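Local coordinates for protein L-lactate dehydrogenase (PDB 4UUL) that is a lactate dehydrogenase of the malate dehydrogenase family, which probably interconverts pyruvate and L-lactate using NAD(H), at residues W183-E188 against K318-E323. The protein carries 1 engineered substitution. Numbering follows the deposited sequence.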
loop_
_atom_site.group_PDB
_atom_site.type_symbol
_atom_site.label_atom_id
_atom_site.label_comp_id
_atom_site.label_asym_id
_atom_site.label_seq_id
_atom_site.Cartn_x
_atom_site.Cartn_y
_atom_site.Cartn_z
ATOM N N TRP B 183 23.692 6.440 11.006
ATOM C CA TRP B 183 23.841 6.945 12.364
ATOM C C TRP B 183 23.485 8.442 12.443
ATOM O O TRP B 183 23.734 9.192 11.490
ATOM C CB TRP B 183 25.296 6.851 12.858
ATOM C CG TRP B 183 26.027 5.558 12.815
ATOM C CD1 TRP B 183 26.605 4.973 11.728
ATOM C CD2 TRP B 183 26.390 4.754 13.943
ATOM N NE1 TRP B 183 27.302 3.850 12.110
ATOM C CE2 TRP B 183 27.191 3.695 13.470
ATOM C CE3 TRP B 183 26.104 4.827 15.315
ATOM C CZ2 TRP B 183 27.727 2.738 14.317
ATOM C CZ3 TRP B 183 26.689 3.896 16.163
ATOM C CH2 TRP B 183 27.467 2.866 15.655
ATOM N N GLY B 184 23.021 8.861 13.610
ATOM C CA GLY B 184 22.973 10.274 13.921
ATOM C C GLY B 184 21.696 10.939 13.501
ATOM O O GLY B 184 20.585 10.423 13.709
ATOM N N ASN B 185 21.857 12.118 12.929
ATOM C CA ASN B 185 20.743 12.975 12.483
ATOM C C ASN B 185 20.356 12.633 11.059
ATOM O O ASN B 185 21.097 12.105 10.319
ATOM C CB ASN B 185 21.182 14.440 12.542
ATOM C CG ASN B 185 20.028 15.417 12.589
ATOM O OD1 ASN B 185 18.844 14.991 12.626
ATOM N ND2 ASN B 185 20.337 16.722 12.531
ATOM N N HIS B 186 19.203 13.104 10.653
ATOM C CA HIS B 186 18.924 13.421 9.183
ATOM C C HIS B 186 19.592 14.675 8.754
ATOM O O HIS B 186 20.232 15.358 9.566
ATOM C CB HIS B 186 17.463 13.521 8.934
ATOM C CG HIS B 186 16.897 12.151 8.717
ATOM N ND1 HIS B 186 15.999 11.565 9.572
ATOM C CD2 HIS B 186 17.165 11.214 7.770
ATOM C CE1 HIS B 186 15.659 10.374 9.110
ATOM N NE2 HIS B 186 16.428 10.101 8.074
ATOM N N GLY B 187 19.468 15.027 7.510
ATOM C CA GLY B 187 20.084 16.211 6.966
ATOM C C GLY B 187 21.475 15.902 6.589
ATOM O O GLY B 187 21.906 14.719 6.512
ATOM N N GLU B 188 22.192 16.991 6.394
ATOM C CA GLU B 188 23.534 16.990 5.916
ATOM C C GLU B 188 24.451 16.170 6.776
ATOM O O GLU B 188 25.407 15.668 6.241
ATOM C CB GLU B 188 24.041 18.440 5.792
ATOM C CG GLU B 188 23.341 19.252 4.699
ATOM C CD GLU B 188 23.894 20.657 4.543
ATOM O OE1 GLU B 188 24.834 21.024 5.286
ATOM O OE2 GLU B 188 23.385 21.391 3.674
ATOM N N LYS B 318 27.095 16.837 17.534
ATOM C CA LYS B 318 27.135 18.290 17.734
ATOM C C LYS B 318 25.935 18.950 17.025
ATOM O O LYS B 318 25.258 19.827 17.567
ATOM C CB LYS B 318 28.483 18.838 17.201
ATOM C CG LYS B 318 28.628 20.330 17.355
ATOM C CD LYS B 318 30.062 20.747 16.931
ATOM C CE LYS B 318 30.351 22.234 17.006
ATOM N NZ LYS B 318 29.522 23.018 16.133
ATOM N N ASP B 319 25.645 18.510 15.799
ATOM C CA ASP B 319 24.523 19.026 15.015
ATOM C C ASP B 319 23.206 18.819 15.757
ATOM O O ASP B 319 22.394 19.754 15.867
ATOM C CB ASP B 319 24.503 18.301 13.684
ATOM C CG ASP B 319 23.482 18.759 12.746
ATOM O OD1 ASP B 319 23.202 19.957 12.689
ATOM O OD2 ASP B 319 22.933 17.908 11.983
ATOM N N LEU B 320 22.989 17.637 16.322
ATOM C CA LEU B 320 21.739 17.384 17.051
ATOM C C LEU B 320 21.598 18.245 18.274
ATOM O O LEU B 320 20.504 18.740 18.539
ATOM C CB LEU B 320 21.640 15.918 17.401
ATOM C CG LEU B 320 21.236 15.024 16.236
ATOM C CD1 LEU B 320 21.693 13.593 16.502
ATOM C CD2 LEU B 320 19.758 15.101 16.014
ATOM N N PHE B 321 22.677 18.447 19.025
ATOM C CA PHE B 321 22.563 19.288 20.201
ATOM C C PHE B 321 22.242 20.726 19.776
ATOM O O PHE B 321 21.509 21.453 20.457
ATOM C CB PHE B 321 23.837 19.201 21.084
ATOM C CG PHE B 321 23.789 18.010 21.999
ATOM C CD1 PHE B 321 23.101 18.056 23.207
ATOM C CD2 PHE B 321 24.355 16.809 21.606
ATOM C CE1 PHE B 321 22.990 16.956 24.044
ATOM C CE2 PHE B 321 24.223 15.672 22.401
ATOM C CZ PHE B 321 23.574 15.755 23.623
ATOM N N HIS B 322 22.829 21.166 18.683
ATOM C CA HIS B 322 22.533 22.500 18.151
ATOM C C HIS B 322 21.065 22.634 17.717
ATOM O O HIS B 322 20.423 23.637 18.022
ATOM C CB HIS B 322 23.471 22.805 17.010
ATOM C CG HIS B 322 23.302 24.175 16.497
ATOM N ND1 HIS B 322 23.382 25.282 17.312
ATOM C CD2 HIS B 322 23.003 24.634 15.265
ATOM C CE1 HIS B 322 23.135 26.361 16.603
ATOM N NE2 HIS B 322 22.927 26.001 15.354
ATOM N N GLU B 323 20.530 21.652 17.019
ATOM C CA GLU B 323 19.139 21.730 16.623
ATOM C C GLU B 323 18.211 21.810 17.841
ATOM O O GLU B 323 17.217 22.537 17.865
ATOM C CB GLU B 323 18.685 20.556 15.768
ATOM C CG GLU B 323 19.358 20.446 14.411
ATOM C CD GLU B 323 18.612 19.500 13.478
ATOM O OE1 GLU B 323 17.588 18.885 13.886
ATOM O OE2 GLU B 323 19.015 19.380 12.326
HETATM O O HOH W 1 16.488 16.416 13.284
HETATM O O HOH W 2 22.059 17.583 9.426
#
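Asn185 lays its side chain against Leu320, whose methyl CD2 meets the amide carbon CG of Asn185 at 3.5 Å, while CD1 of the leucine reaches back to the Gly184–Asn185 peptide. A branched apolar side chain suits this buried spot, covering CB of the asparagine and lying against CG and OD1 of its amide, while ND2 points to the acids. With CG anti to the backbone N (chi1 -160°), that amide extends toward the helix, where ND2 donates to two carboxylates one helical turn apart. The bond from Asn185 ND2 to Asp319 OD2 is 2.9 Å long and fairly straight (161°), lying almost in the amide plane but meeting the acid from above its carboxylate plane. The second, to Glu323 OE2 at 3.0 Å, is weak. An amide suits this place, since its nitrogen can give a proton to each acid while OD1 lies 2.8 Å from a water also beside Glu323 OE1.

This is the loop after strand 177-183 in the C-terminal domain of the LDH/MDH fold, held against the long helix 307-337. It carries His186, the predicted proton acceptor, whose ring leads away from the helix, with NE2 bonded to Asp158 and ND1 to Asp132 in this cofactor-free chain. A second water donates to His186 O at 2.9 Å and to Asp319 OD2. The short Asp319 side chain puts OD2 within reach of amide, water and Ser189; buried Glu323 bonds Thr134 through OE1, and Arg97 matches its charge at OE2. Gly184, at phi 89°, takes a backbone shape in which a CB would press on the preceding carbonyl oxygen.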